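Local structure of pectate lyase (Paenibacillus sp. 0602, 5GT5) at residues P84-K87 with Q88-V91. The protein cleaves polygalacturonate and partly methylated pectins within the chain by eliminative lysis, as a secreted, probably calcium-dependent lyase of polysaccharide lyase family 1. The protein carries 1 engineered substitution. Residues are numbered along the deposited sequence; the frame is centred on the assembly and turned at random.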
loop_
_atom_site.group_PDB
_atom_site.type_symbol
_atom_site.label_atom_id
_atom_site.label_comp_id
_atom_site.label_asym_id
_atom_site.label_seq_id
_atom_site.Cartn_x
_atom_site.Cartn_y
_atom_site.Cartn_z
ATOM N N PRO A 84 -6.574 -39.630 10.736
ATOM C CA PRO A 84 -6.535 -40.730 9.755
ATOM C C PRO A 84 -6.735 -40.280 8.296
ATOM O O PRO A 84 -6.136 -40.862 7.394
ATOM C CB PRO A 84 -7.677 -41.646 10.216
ATOM C CG PRO A 84 -8.591 -40.789 11.033
ATOM C CD PRO A 84 -7.654 -39.797 11.727
ATOM N N VAL A 85 -7.535 -39.244 8.070
ATOM C CA VAL A 85 -7.770 -38.778 6.708
ATOM C C VAL A 85 -6.534 -38.060 6.197
ATOM O O VAL A 85 -6.087 -38.308 5.086
ATOM C CB VAL A 85 -9.000 -37.872 6.632
ATOM C CG1 VAL A 85 -9.123 -37.227 5.259
ATOM C CG2 VAL A 85 -10.277 -38.663 6.961
ATOM N N LEU A 86 -5.988 -37.158 7.009
ATOM C CA LEU A 86 -4.865 -36.341 6.576
ATOM C C LEU A 86 -3.601 -37.163 6.388
ATOM O O LEU A 86 -2.740 -36.799 5.583
ATOM C CB LEU A 86 -4.655 -35.164 7.546
ATOM C CG LEU A 86 -5.843 -34.215 7.683
ATOM C CD1 LEU A 86 -5.460 -33.063 8.622
ATOM C CD2 LEU A 86 -6.200 -33.648 6.316
ATOM N N LYS A 87 -3.467 -38.265 7.133
ATOM C CA LYS A 87 -2.322 -39.148 6.922
ATOM C C LYS A 87 -2.323 -39.734 5.509
ATOM O O LYS A 87 -1.251 -39.996 4.943
ATOM C CB LYS A 87 -2.282 -40.260 7.979
ATOM C CG LYS A 87 -1.857 -39.727 9.314
ATOM C CD LYS A 87 -1.975 -40.710 10.480
ATOM C CE LYS A 87 -0.852 -41.715 10.456
ATOM N NZ LYS A 87 -0.820 -42.557 11.701
ATOM N N GLN A 88 -3.515 -39.925 4.940
ATOM C CA GLN A 88 -3.661 -40.367 3.555
ATOM C C GLN A 88 -3.520 -39.229 2.562
ATOM O O GLN A 88 -2.774 -39.345 1.596
ATOM C CB GLN A 88 -5.007 -41.046 3.359
ATOM C CG GLN A 88 -5.192 -42.304 4.194
ATOM C CD GLN A 88 -6.608 -42.851 4.078
ATOM O OE1 GLN A 88 -7.102 -43.087 2.969
ATOM N NE2 GLN A 88 -7.273 -43.044 5.217
ATOM N N THR A 89 -4.251 -38.138 2.785
ATOM C CA THR A 89 -4.275 -37.061 1.802
ATOM C C THR A 89 -3.021 -36.203 1.759
ATOM O O THR A 89 -2.717 -35.605 0.714
ATOM C CB THR A 89 -5.450 -36.112 2.028
ATOM O OG1 THR A 89 -5.296 -35.466 3.306
ATOM C CG2 THR A 89 -6.745 -36.852 1.999
ATOM N N GLY A 90 -2.321 -36.117 2.886
ATOM C CA GLY A 90 -1.255 -35.155 3.068
ATOM C C GLY A 90 -1.857 -33.768 3.194
ATOM O O GLY A 90 -3.079 -33.574 3.126
ATOM N N VAL A 91 -0.973 -32.799 3.367
ATOM C CA VAL A 91 -1.353 -31.396 3.551
ATOM C C VAL A 91 -0.351 -30.563 2.754
ATOM O O VAL A 91 0.853 -30.784 2.825
ATOM C CB VAL A 91 -1.321 -31.008 5.053
ATOM C CG1 VAL A 91 -1.573 -29.532 5.246
ATOM C CG2 VAL A 91 -2.350 -31.828 5.848
#
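The flat carboxamide of Gln-88 turns its NE2 to the carbonyl of Pro-84, one turn back in helix 84-89. Gln-88 NE2 lies 3.3 Å from Pro-84 O, above the carbonyl plane and 49° out of it, while the oxygen is itself tilted from the amide plane; the hydrogen bond is bent at both ends. Gln-88 CG, anti to its carbonyl carbon (chi1 -62°), passes 3.6 Å from Pro-84 O, and the extended chain beyond it brings NE2 to that oxygen. Val-85 O accepts a nearly straight bond from Thr-89 N (2.9 Å) and a weak one from Gln-88 N. The Thr-89 hydroxyl sits between its own N and C (chi1 64°), where OG1 lies 3.6 Å from Leu-86 CD2 and donates to Gly-90 O, in the carbonyl plane on a lone pair. Thr-89 CG2 meets Val-85 CG1 at 4.1 Å. A valine in place of Thr-89 would probably leave Gly-90 O without this hydroxyl donor and the turn less firmly fixed. Gly-90, the first residue past the helix, takes a positive phi, and its N still bonds Leu-86 O at 2.8 Å. Leu-86 CD2 touches Val-91 CG2 only lightly, at 4.3 Å. The chemistry thus divides: a long, bent side-chain hydrogen bond at exposed Gln-88, an apolar face of Leu-86 turned to Trp-203 and Trp-151, and a hydroxyl bound to the carbonyl of Gly-90, where the chain leaves the helix just before strand 92-97.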